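Polar amino acid ABC uptake transporter substrate binding protein (Streptococcus thermophilus LMG 18311, PDB 3HV1) probably captures a polar amino acid outside the cell and delivers it to an ABC uptake transporter, as a family 3 solute-binding protein. Local coordinates at residues A[99-104]-A[225-230]; A[232-237]-A[255-260]; A[12-17]-A[219-224]; A[71-76]-A[92-97]. All coordinates share one frame; numbering follows the deposited sequence.

Contact 1: residues A[99-104]-A[225-230]; sequences DFTEPY and KINQGF
Asn227 and Phe230, one turn apart on helix 220-236, meet the chain that leaves strand 99-100. The setting is the periplasmic-binding-protein fold, in which helices pack against the central sheet of a lobe. Asn227 provides the polar link. Its OD1 accepts the backbone N-H of Glu102, with N to OD1 2.8 Å and a nearly straight angle of 173° at the hydrogen. The donor is tilted 20° from the amide plane. The same oxygen lies 3.2 Å from Thr101 CB. The other branch of the amide, ND2, donates to a water that also donates to Phe100 O. One side chain thus serves two backbone groups, one directly and one through water, and the pair of links should fix the amide flip.

Beside the amide the contact is apolar. Thr101 CG2 meets Ile226 CG2 at 3.6 Å, the two side chains crossing at about a right angle. Tyr104 CB sits over one face of the Phe230 ring, 4.0 Å from its centroid, in a CH-pi contact. The two rings are oblique to each other, neither stacked nor edge-to-face. With chi1 at 54°, Tyr104 CG lies between its own N and carbonyl carbon, and this brings CD2 close to Phe230 CZ.

Further out, Phe230 also packs on Leu50 and Val54 of helix 46-56, and Tyr104 packs on Leu50 of the same helix. Backbone bonds hold Thr101 to Val213 of strand 209-215. Thr101 OG1 takes the N-H of Val213 and gives its own proton to Glu102 O, 2.9 Å from OG1.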
# COMPACT_ATOMS: atom_id res chain seq x y z
N ASP A 99 -9.53 8.75 8.03
CA ASP A 99 -8.51 7.71 8.01
C ASP A 99 -9.09 6.57 7.17
O ASP A 99 -10.29 6.30 7.22
CB ASP A 99 -8.20 7.23 9.43
CG ASP A 99 -7.12 8.05 10.10
OD1 ASP A 99 -6.60 8.99 9.46
OD2 ASP A 99 -6.79 7.76 11.27
N PHE A 100 -8.23 5.90 6.42
CA PHE A 100 -8.65 4.83 5.52
C PHE A 100 -8.23 3.42 5.87
O PHE A 100 -7.18 3.20 6.47
CB PHE A 100 -8.13 5.12 4.11
CG PHE A 100 -8.83 6.25 3.43
CD1 PHE A 100 -9.93 6.01 2.61
CD2 PHE A 100 -8.39 7.56 3.59
CE1 PHE A 100 -10.58 7.05 1.97
CE2 PHE A 100 -9.03 8.61 2.96
CZ PHE A 100 -10.13 8.36 2.14
N THR A 101 -9.06 2.46 5.47
CA THR A 101 -8.72 1.07 5.68
C THR A 101 -7.79 0.81 4.50
O THR A 101 -7.56 1.69 3.67
CB THR A 101 -9.91 0.11 5.45
OG1 THR A 101 -10.42 0.31 4.12
CG2 THR A 101 -11.01 0.34 6.47
N GLU A 102 -7.25 -0.40 4.45
CA GLU A 102 -6.41 -0.82 3.35
C GLU A 102 -7.36 -0.93 2.16
O GLU A 102 -8.58 -1.03 2.35
CB GLU A 102 -5.80 -2.19 3.65
CG GLU A 102 -4.84 -2.20 4.81
CD GLU A 102 -3.74 -1.17 4.64
OE1 GLU A 102 -3.17 -1.12 3.53
OE2 GLU A 102 -3.45 -0.42 5.60
N PRO A 103 -6.84 -0.88 0.92
CA PRO A 103 -7.74 -0.99 -0.24
C PRO A 103 -8.26 -2.41 -0.42
O PRO A 103 -7.51 -3.36 -0.22
CB PRO A 103 -6.85 -0.54 -1.40
CG PRO A 103 -5.48 -1.00 -0.96
CD PRO A 103 -5.46 -0.58 0.49
N TYR A 104 -9.53 -2.57 -0.78
CA TYR A 104 -10.07 -3.92 -0.96
C TYR A 104 -10.21 -4.32 -2.44
O TYR A 104 -10.42 -5.50 -2.77
CB TYR A 104 -11.42 -4.07 -0.22
CG TYR A 104 -12.47 -3.04 -0.57
CD1 TYR A 104 -13.36 -3.25 -1.61
CD2 TYR A 104 -12.54 -1.82 0.13
CE1 TYR A 104 -14.31 -2.27 -1.97
CE2 TYR A 104 -13.48 -0.84 -0.22
CZ TYR A 104 -14.36 -1.08 -1.27
OH TYR A 104 -15.27 -0.12 -1.63
N LYS A 225 -10.38 -3.27 12.60
CA LYS A 225 -11.38 -4.34 12.60
C LYS A 225 -11.90 -4.59 11.20
O LYS A 225 -12.27 -5.71 10.85
CB LYS A 225 -12.53 -3.98 13.55
CG LYS A 225 -12.11 -3.89 15.01
CD LYS A 225 -11.64 -5.23 15.55
CE LYS A 225 -11.16 -5.10 16.98
NZ LYS A 225 -10.72 -6.41 17.55
N ILE A 226 -11.94 -3.54 10.38
CA ILE A 226 -12.40 -3.74 9.01
C ILE A 226 -11.30 -4.46 8.24
O ILE A 226 -11.56 -5.46 7.56
CB ILE A 226 -12.77 -2.41 8.34
CG1 ILE A 226 -14.00 -1.82 9.04
CG2 ILE A 226 -13.05 -2.63 6.86
CD1 ILE A 226 -14.32 -0.39 8.63
N ASN A 227 -10.06 -3.97 8.35
CA ASN A 227 -8.93 -4.61 7.67
C ASN A 227 -8.87 -6.10 8.00
O ASN A 227 -8.65 -6.93 7.13
CB ASN A 227 -7.61 -3.95 8.07
CG ASN A 227 -7.45 -2.57 7.50
OD1 ASN A 227 -7.96 -2.27 6.43
ND2 ASN A 227 -6.72 -1.72 8.21
N GLN A 228 -9.03 -6.42 9.28
CA GLN A 228 -9.00 -7.81 9.73
C GLN A 228 -10.20 -8.56 9.15
O GLN A 228 -10.12 -9.73 8.81
CB GLN A 228 -9.06 -7.88 11.26
CG GLN A 228 -7.81 -7.35 11.96
CD GLN A 228 -7.96 -7.31 13.47
OE1 GLN A 228 -8.45 -8.27 14.08
NE2 GLN A 228 -7.55 -6.21 14.08
N GLY A 229 -11.33 -7.86 9.06
CA GLY A 229 -12.53 -8.47 8.51
C GLY A 229 -12.31 -8.92 7.08
O GLY A 229 -12.67 -10.03 6.71
N PHE A 230 -11.70 -8.05 6.27
CA PHE A 230 -11.42 -8.40 4.87
C PHE A 230 -10.59 -9.68 4.83
O PHE A 230 -10.89 -10.60 4.07
CB PHE A 230 -10.60 -7.32 4.16
CG PHE A 230 -11.33 -6.02 3.96
CD1 PHE A 230 -12.72 -5.99 3.82
CD2 PHE A 230 -10.62 -4.83 3.86
CE1 PHE A 230 -13.39 -4.78 3.58
CE2 PHE A 230 -11.28 -3.62 3.62
CZ PHE A 230 -12.66 -3.60 3.48
O HOH W 1 -5.78 1.19 7.35

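Contact 2: residues A[232-237]-A[255-260]; sequences TLYKNG and QVKGKR
Tyr234 comes first along the end of helix 220-236, and its ring rests against the turn at 255-258. Its CB touches Val256 CG1 at 3.9 Å and the carbonyl oxygen of Val256 at 3.7 Å. With CG anti to the backbone N (chi1 -160°), the ring reaches out across Lys257 at a slant. Lys257 CG sits over one ring face, 4.0 Å from the centroid and 21° off the normal, a CH-pi contact. The lysine chain is extended beyond CG, so it runs on past the rim, where CE comes 3.4 Å from Tyr234 OH. The hydroxyl itself is hydrogen-bonded to Asp250.

Lys235 follows. Its chain bends at chi2 (76°) and carries NZ to 4.0 Å from Gly258 CA, over the end of the type I turn. Gly258 N closes that turn on Gln255 O.

Val256 and Tyr234 also share Phe239 of helix 238-247. The contact therefore joins the C-terminal tail to the junction of two helices. Its chemistry is mostly apolar: methylenes, a methyl and a ring face make the touch. Lys235 NZ has a long, weak ion pair with Glu231. Cohesion here therefore rests mainly on van der Waals and CH-pi contact.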
# COMPACT_ATOMS: atom_id res chain seq x y z
N THR A 232 -10.26 -12.01 7.09
CA THR A 232 -11.03 -13.14 7.57
C THR A 232 -11.96 -13.69 6.49
O THR A 232 -12.06 -14.90 6.31
CB THR A 232 -11.85 -12.75 8.82
OG1 THR A 232 -10.95 -12.32 9.86
CG2 THR A 232 -12.65 -13.92 9.33
N LEU A 233 -12.63 -12.79 5.76
CA LEU A 233 -13.55 -13.20 4.70
C LEU A 233 -12.81 -13.84 3.54
O LEU A 233 -13.35 -14.74 2.89
CB LEU A 233 -14.35 -11.99 4.19
CG LEU A 233 -15.24 -11.32 5.25
CD1 LEU A 233 -15.91 -10.08 4.65
CD2 LEU A 233 -16.29 -12.31 5.72
N TYR A 234 -11.60 -13.38 3.26
CA TYR A 234 -10.83 -13.99 2.17
C TYR A 234 -10.37 -15.39 2.61
O TYR A 234 -10.37 -16.33 1.81
CB TYR A 234 -9.61 -13.13 1.80
CG TYR A 234 -9.09 -13.46 0.42
CD1 TYR A 234 -9.74 -12.99 -0.72
CD2 TYR A 234 -8.02 -14.34 0.25
CE1 TYR A 234 -9.35 -13.41 -2.00
CE2 TYR A 234 -7.62 -14.76 -1.02
CZ TYR A 234 -8.29 -14.30 -2.14
OH TYR A 234 -7.90 -14.73 -3.38
N LYS A 235 -9.98 -15.52 3.88
CA LYS A 235 -9.54 -16.81 4.42
C LYS A 235 -10.66 -17.84 4.44
O LYS A 235 -10.42 -19.01 4.15
CB LYS A 235 -8.98 -16.65 5.84
CG LYS A 235 -7.47 -16.54 5.94
CD LYS A 235 -6.95 -15.17 5.53
CE LYS A 235 -5.47 -15.01 5.88
NZ LYS A 235 -4.96 -13.62 5.66
N ASN A 236 -11.88 -17.43 4.80
CA ASN A 236 -12.98 -18.38 4.84
C ASN A 236 -13.77 -18.52 3.54
O ASN A 236 -14.73 -19.28 3.48
CB ASN A 236 -13.93 -18.09 6.03
CG ASN A 236 -14.78 -16.85 5.82
OD1 ASN A 236 -14.92 -16.34 4.71
ND2 ASN A 236 -15.38 -16.38 6.92
N GLY A 237 -13.36 -17.79 2.51
CA GLY A 237 -14.02 -17.90 1.22
C GLY A 237 -15.17 -16.95 0.92
O GLY A 237 -15.62 -16.86 -0.23
N GLN A 255 -3.47 -6.78 -0.15
CA GLN A 255 -3.70 -6.50 1.27
C GLN A 255 -4.81 -7.38 1.83
O GLN A 255 -4.67 -7.95 2.92
CB GLN A 255 -4.03 -5.02 1.49
CG GLN A 255 -2.85 -4.09 1.27
CD GLN A 255 -2.85 -3.46 -0.10
OE1 GLN A 255 -3.29 -4.07 -1.07
NE2 GLN A 255 -2.34 -2.24 -0.18
N VAL A 256 -5.92 -7.49 1.09
CA VAL A 256 -7.04 -8.32 1.53
C VAL A 256 -6.57 -9.77 1.64
O VAL A 256 -7.05 -10.52 2.50
CB VAL A 256 -8.22 -8.23 0.52
CG1 VAL A 256 -9.19 -9.38 0.73
CG2 VAL A 256 -8.94 -6.91 0.70
N LYS A 257 -5.63 -10.16 0.78
CA LYS A 257 -5.09 -11.51 0.78
C LYS A 257 -4.08 -11.76 1.89
O LYS A 257 -3.60 -12.88 2.06
CB LYS A 257 -4.44 -11.81 -0.57
CG LYS A 257 -5.40 -11.86 -1.74
CD LYS A 257 -4.67 -12.18 -3.03
CE LYS A 257 -5.63 -12.28 -4.21
NZ LYS A 257 -4.92 -12.54 -5.50
N GLY A 258 -3.74 -10.73 2.65
CA GLY A 258 -2.80 -10.88 3.74
C GLY A 258 -1.33 -10.69 3.36
O GLY A 258 -0.45 -10.92 4.19
N LYS A 259 -1.08 -10.29 2.12
CA LYS A 259 0.28 -10.07 1.63
C LYS A 259 0.70 -8.62 1.89
O LYS A 259 0.41 -7.74 1.08
CB LYS A 259 0.36 -10.35 0.13
CG LYS A 259 -0.11 -11.74 -0.27
CD LYS A 259 -0.11 -11.89 -1.78
CE LYS A 259 -0.42 -13.32 -2.20
NZ LYS A 259 -1.75 -13.78 -1.69
N ARG A 260 1.40 -8.38 2.99
CA ARG A 260 1.82 -7.02 3.33
C ARG A 260 3.21 -6.64 2.82
O ARG A 260 3.64 -5.50 2.99
CB ARG A 260 1.77 -6.80 4.85
CG ARG A 260 0.98 -7.84 5.65
CD ARG A 260 -0.50 -7.95 5.26
NE ARG A 260 -1.29 -6.77 5.60
CZ ARG A 260 -1.37 -5.67 4.85
NH1 ARG A 260 -0.71 -5.60 3.70
NH2 ARG A 260 -2.12 -4.65 5.24

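Contact 3: residues A[12-17]-A[219-224]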
# COMPACT_ATOMS: atom_id res chain seq x y z
N ASP A 12 -12.87 7.06 19.92
CA ASP A 12 -12.88 5.72 19.36
C ASP A 12 -14.12 5.00 19.88
O ASP A 12 -14.18 4.61 21.04
CB ASP A 12 -11.62 4.98 19.82
CG ASP A 12 -11.45 3.64 19.14
OD1 ASP A 12 -12.43 2.87 19.09
OD2 ASP A 12 -10.33 3.36 18.66
N GLN A 13 -15.10 4.82 19.00
CA GLN A 13 -16.34 4.18 19.40
C GLN A 13 -16.47 2.68 19.15
O GLN A 13 -17.58 2.16 19.14
CB GLN A 13 -17.52 4.87 18.72
CG GLN A 13 -17.70 6.33 19.08
CD GLN A 13 -19.00 6.87 18.53
OE1 GLN A 13 -20.07 6.58 19.05
NE2 GLN A 13 -18.92 7.66 17.47
N TRP A 14 -15.36 1.97 18.97
CA TRP A 14 -15.49 0.54 18.72
C TRP A 14 -16.33 -0.11 19.81
O TRP A 14 -17.15 -0.98 19.54
CB TRP A 14 -14.12 -0.15 18.63
CG TRP A 14 -14.24 -1.62 18.34
CD1 TRP A 14 -13.93 -2.65 19.18
CD2 TRP A 14 -14.77 -2.22 17.15
NE1 TRP A 14 -14.23 -3.85 18.59
CE2 TRP A 14 -14.75 -3.63 17.34
CE3 TRP A 14 -15.27 -1.72 15.94
CZ2 TRP A 14 -15.20 -4.53 16.37
CZ3 TRP A 14 -15.72 -2.62 14.97
CH2 TRP A 14 -15.68 -4.01 15.19
N GLN A 15 -16.13 0.33 21.05
CA GLN A 15 -16.88 -0.19 22.18
C GLN A 15 -18.38 0.03 22.03
O GLN A 15 -19.18 -0.83 22.38
CB GLN A 15 -16.40 0.48 23.47
CG GLN A 15 -15.31 -0.30 24.17
CD GLN A 15 -15.83 -1.56 24.80
OE1 GLN A 15 -16.62 -1.51 25.75
NE2 GLN A 15 -15.42 -2.71 24.28
N THR A 16 -18.74 1.19 21.50
CA THR A 16 -20.14 1.52 21.29
C THR A 16 -20.73 0.70 20.14
O THR A 16 -21.81 0.13 20.28
CB THR A 16 -20.31 3.03 21.02
OG1 THR A 16 -19.96 3.75 22.21
CG2 THR A 16 -21.74 3.36 20.64
N TYR A 17 -20.03 0.63 19.02
CA TYR A 17 -20.52 -0.13 17.88
C TYR A 17 -20.82 -1.57 18.26
O TYR A 17 -21.87 -2.10 17.90
CB TYR A 17 -19.51 -0.10 16.73
CG TYR A 17 -19.13 1.28 16.26
CD1 TYR A 17 -20.11 2.24 16.00
CD2 TYR A 17 -17.80 1.62 16.05
CE1 TYR A 17 -19.75 3.52 15.54
CE2 TYR A 17 -17.44 2.88 15.59
CZ TYR A 17 -18.41 3.82 15.34
OH TYR A 17 -18.04 5.06 14.88
N ASP A 219 -11.47 6.90 15.02
CA ASP A 219 -11.90 5.50 15.03
C ASP A 219 -10.83 4.53 14.55
O ASP A 219 -11.07 3.71 13.66
CB ASP A 219 -13.16 5.33 14.18
CG ASP A 219 -14.44 5.44 14.99
OD1 ASP A 219 -14.44 4.96 16.14
OD2 ASP A 219 -15.44 5.98 14.47
N LYS A 220 -9.66 4.61 15.17
CA LYS A 220 -8.53 3.76 14.83
C LYS A 220 -8.84 2.27 14.91
O LYS A 220 -8.41 1.49 14.05
CB LYS A 220 -7.36 4.06 15.76
CG LYS A 220 -6.89 5.51 15.71
CD LYS A 220 -6.45 5.89 14.30
CE LYS A 220 -5.81 7.26 14.29
NZ LYS A 220 -4.58 7.28 15.13
N THR A 221 -9.59 1.87 15.93
CA THR A 221 -9.92 0.47 16.13
C THR A 221 -10.87 -0.05 15.06
O THR A 221 -10.73 -1.18 14.59
CB THR A 221 -10.57 0.23 17.51
OG1 THR A 221 -9.74 0.82 18.52
CG2 THR A 221 -10.71 -1.26 17.78
N LEU A 222 -11.84 0.77 14.69
CA LEU A 222 -12.81 0.39 13.68
C LEU A 222 -12.09 0.08 12.37
O LEU A 222 -12.40 -0.89 11.70
CB LEU A 222 -13.81 1.53 13.47
CG LEU A 222 -14.75 1.40 12.29
CD1 LEU A 222 -15.68 0.20 12.45
CD2 LEU A 222 -15.55 2.69 12.18
N ILE A 223 -11.13 0.93 12.01
CA ILE A 223 -10.36 0.73 10.78
C ILE A 223 -9.63 -0.62 10.81
O ILE A 223 -9.66 -1.37 9.84
CB ILE A 223 -9.32 1.86 10.58
CG1 ILE A 223 -10.03 3.19 10.28
CG2 ILE A 223 -8.34 1.50 9.46
CD1 ILE A 223 -10.90 3.17 9.02
N LYS A 224 -9.00 -0.94 11.94
CA LYS A 224 -8.28 -2.20 12.09
C LYS A 224 -9.20 -3.40 11.99
O LYS A 224 -8.86 -4.42 11.40
CB LYS A 224 -7.54 -2.25 13.43
CG LYS A 224 -6.41 -1.25 13.55
CD LYS A 224 -5.68 -1.40 14.88
CE LYS A 224 -4.52 -0.42 14.98
NZ LYS A 224 -3.72 -0.57 16.24
O HOH W 2 -12.87 2.70 16.40
O HOH W 3 -16.28 8.25 16.39
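Asp12 meets Thr221 across the starts of two helices, 14-20 and 220-236. From its CB, Asp12 CG lies anti to the backbone N (chi1 -173°), which turns the carboxylate to the first turn of helix 220-236. OD2 takes two bonds there. Thr221 OG1 donates at 2.6 Å from OD2, and Thr221 N donates at 3.2 Å from the same oxygen. Both come on the syn side, from opposite faces of the carboxylate plane. OD1 turns back to its own chain and accepts from Trp14 N, 3.1 Å away, nearly along the C-O bond; this makes an Asx turn.

Asp219 answers from the other side. Its OD1 accepts the N-H of Gln13 at 2.9 Å, and its OD2 accepts the hydroxyl proton of Tyr17, with OH to OD2 2.8 Å. Its carboxyl carbon lies at the edge of the Tyr17 ring. Asp12 OD1 and Asp219 OD1 are only 4.1 Å apart. A water donates to both, weakly to Asp12, and accepts from Leu222 N. These donors probably offset the repulsion of the like charges.

Beside this polar centre, Trp14 CG packs on Thr221 CG2 at 3.6 Å. Leu222 divides its two methyls: CD1 meets the edge of the Trp14 ring, and CD2 approaches Tyr17 CE2 at 3.9 Å. Leu222 also packs on Ala215 of strand 209-215, and the Trp14 ring meets Tyr58 edge-to-face. Helix 14-20 is thereby joined to the first turn of helix 220-236, just after strand 209-215.

Contact 4: residues A[71-76]-A[92-97]; sequences MKETEL and DERKQS
Glu73 and Lys72 on helix 72-78 face Arg94 on the short, weakly bonded helix 92-95 and Ser97 just after it. Each direct touch involves at least one carbon; none is a hydrogen bond. Glu73 CG packs on Ser97 CB at 3.8 Å, and Glu73 OE2 lies equally far from Arg94 CG. Lys72 CE approaches Arg94 NH2 obliquely.

Charge acts at longer range. Glu73 OE2 is 4.2 Å from Arg94 NE, but it sits off the plane of the guanidinium, away from the directions of its N-H bonds. The pair is therefore not a salt bridge. Lys72 NZ and Arg94 NH2 are like charges 4.3 Å apart.

Two waters make the polar links. One accepts from Lys72 NZ, 2.8 Å away, and from Arg94 NH2. The other donates to Glu73 OE2 and accepts from Arg94 NE at 3.1 Å. Both lie in the guanidinium plane, at its edge. Glu73 bends at chi2 (80°), which folds its carboxylate back toward Arg94.

The polar ends have further direct partners: Lys72 with Trp69 O, Glu73 with Tyr88 OH, Arg94 with Ser89 O, and Ser97 OG with Lys77 NZ. Lys72 also packs on Ile84 of strand 83-84 and makes a cation-pi contact with Trp69. Arg94 packs on Phe100 of strand 99-100. This is water-mediated packing of helix 72-78 against helix 92-95 and the residues after it, beside the sheet of an alpha/beta lobe in the periplasmic-binding-protein fold.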
# COMPACT_ATOMS: atom_id res chain seq x y z
N MSE A 71 -21.71 15.77 0.39
CA MSE A 71 -21.68 16.02 1.83
C MSE A 71 -21.09 14.87 2.64
O MSE A 71 -21.17 14.88 3.87
CB MSE A 71 -23.10 16.28 2.33
CG MSE A 71 -23.73 17.54 1.82
SE MSE A 71 -22.74 19.11 2.32
CE MSE A 71 -22.78 18.95 4.25
N LYS A 72 -20.48 13.90 1.97
CA LYS A 72 -19.93 12.76 2.68
C LYS A 72 -18.95 13.04 3.81
O LYS A 72 -19.11 12.49 4.90
CB LYS A 72 -19.31 11.76 1.70
CG LYS A 72 -18.18 12.30 0.86
CD LYS A 72 -17.77 11.26 -0.18
CE LYS A 72 -16.83 11.85 -1.22
NZ LYS A 72 -17.53 12.89 -2.02
N GLU A 73 -17.94 13.87 3.58
CA GLU A 73 -16.98 14.14 4.65
C GLU A 73 -17.64 14.88 5.80
O GLU A 73 -17.31 14.66 6.97
CB GLU A 73 -15.79 14.98 4.17
CG GLU A 73 -14.77 14.25 3.32
CD GLU A 73 -15.21 14.12 1.88
OE1 GLU A 73 -15.87 15.05 1.38
OE2 GLU A 73 -14.88 13.10 1.24
N THR A 74 -18.56 15.77 5.46
CA THR A 74 -19.26 16.52 6.48
C THR A 74 -20.11 15.57 7.32
O THR A 74 -20.07 15.64 8.55
CB THR A 74 -20.17 17.59 5.87
OG1 THR A 74 -19.37 18.51 5.11
CG2 THR A 74 -20.92 18.34 6.97
N GLU A 75 -20.85 14.69 6.66
CA GLU A 75 -21.69 13.72 7.33
C GLU A 75 -20.86 12.86 8.28
O GLU A 75 -21.30 12.54 9.39
CB GLU A 75 -22.38 12.82 6.31
CG GLU A 75 -23.50 13.48 5.55
CD GLU A 75 -24.80 13.44 6.31
OE1 GLU A 75 -25.42 12.36 6.37
OE2 GLU A 75 -25.19 14.49 6.86
N LEU A 76 -19.66 12.49 7.84
CA LEU A 76 -18.76 11.66 8.63
C LEU A 76 -18.25 12.39 9.87
O LEU A 76 -18.25 11.84 10.98
CB LEU A 76 -17.58 11.23 7.77
CG LEU A 76 -16.56 10.30 8.43
CD1 LEU A 76 -17.21 8.98 8.83
CD2 LEU A 76 -15.42 10.05 7.45
N ASP A 92 -5.36 13.25 -0.84
CA ASP A 92 -4.81 14.08 0.23
C ASP A 92 -5.89 14.93 0.88
O ASP A 92 -5.86 15.18 2.08
CB ASP A 92 -3.69 14.98 -0.31
CG ASP A 92 -2.45 14.20 -0.70
OD1 ASP A 92 -1.95 13.42 0.14
OD2 ASP A 92 -1.98 14.38 -1.84
N GLU A 93 -6.86 15.37 0.07
CA GLU A 93 -7.95 16.20 0.58
C GLU A 93 -8.80 15.38 1.54
O GLU A 93 -9.11 15.83 2.65
CB GLU A 93 -8.82 16.69 -0.59
CG GLU A 93 -9.84 17.76 -0.21
CD GLU A 93 -10.68 18.22 -1.39
OE1 GLU A 93 -10.10 18.65 -2.41
OE2 GLU A 93 -11.92 18.16 -1.30
N ARG A 94 -9.17 14.18 1.12
CA ARG A 94 -9.99 13.31 1.95
C ARG A 94 -9.25 12.90 3.22
O ARG A 94 -9.87 12.72 4.27
CB ARG A 94 -10.41 12.08 1.15
CG ARG A 94 -11.38 12.43 0.02
CD ARG A 94 -11.63 11.27 -0.92
NE ARG A 94 -12.63 11.62 -1.92
CZ ARG A 94 -13.03 10.82 -2.89
NH1 ARG A 94 -12.51 9.61 -3.02
NH2 ARG A 94 -13.98 11.22 -3.73
N LYS A 95 -7.94 12.77 3.13
CA LYS A 95 -7.14 12.39 4.28
C LYS A 95 -7.18 13.48 5.35
O LYS A 95 -6.90 13.23 6.52
CB LYS A 95 -5.70 12.11 3.86
CG LYS A 95 -5.55 10.87 3.01
CD LYS A 95 -4.09 10.59 2.68
CE LYS A 95 -3.30 10.25 3.93
NZ LYS A 95 -1.91 9.83 3.59
N GLN A 96 -7.53 14.70 4.95
CA GLN A 96 -7.62 15.78 5.92
C GLN A 96 -8.86 15.58 6.77
O GLN A 96 -8.95 16.08 7.89
CB GLN A 96 -7.68 17.14 5.21
CG GLN A 96 -6.42 17.51 4.42
CD GLN A 96 -5.17 17.55 5.29
OE1 GLN A 96 -4.72 16.53 5.81
NE2 GLN A 96 -4.60 18.74 5.44
N SER A 97 -9.82 14.82 6.24
CA SER A 97 -11.07 14.56 6.94
C SER A 97 -11.25 13.13 7.47
O SER A 97 -12.11 12.89 8.31
CB SER A 97 -12.26 14.90 6.04
OG SER A 97 -12.30 16.28 5.74
O HOH W 4 -16.08 13.14 -4.40
O HOH W 5 -14.20 14.24 -1.50

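How the contacts relate
From the N terminus, contact 3 closes the longest loop, bringing helix 14-20 to the start of helix 220-236. Contact 4 falls wholly within that loop and joins helix 72-78 to helix 92-95. Strand 99-100 follows at once and opens contact 1, which crosses contact 3 because their segments alternate. Contact 2 comes last, tying the end of helix 220-236 to the C-terminal tail. That helix serves contacts 3, 1 and 2 in turn along its length. Contact 1 touches all three others: Phe100 packs on Lys95, Lys225 on Trp14, and Tyr104 on Val256. Contacts 2 and 4 lie farthest apart, with centres about 27 Å from each other.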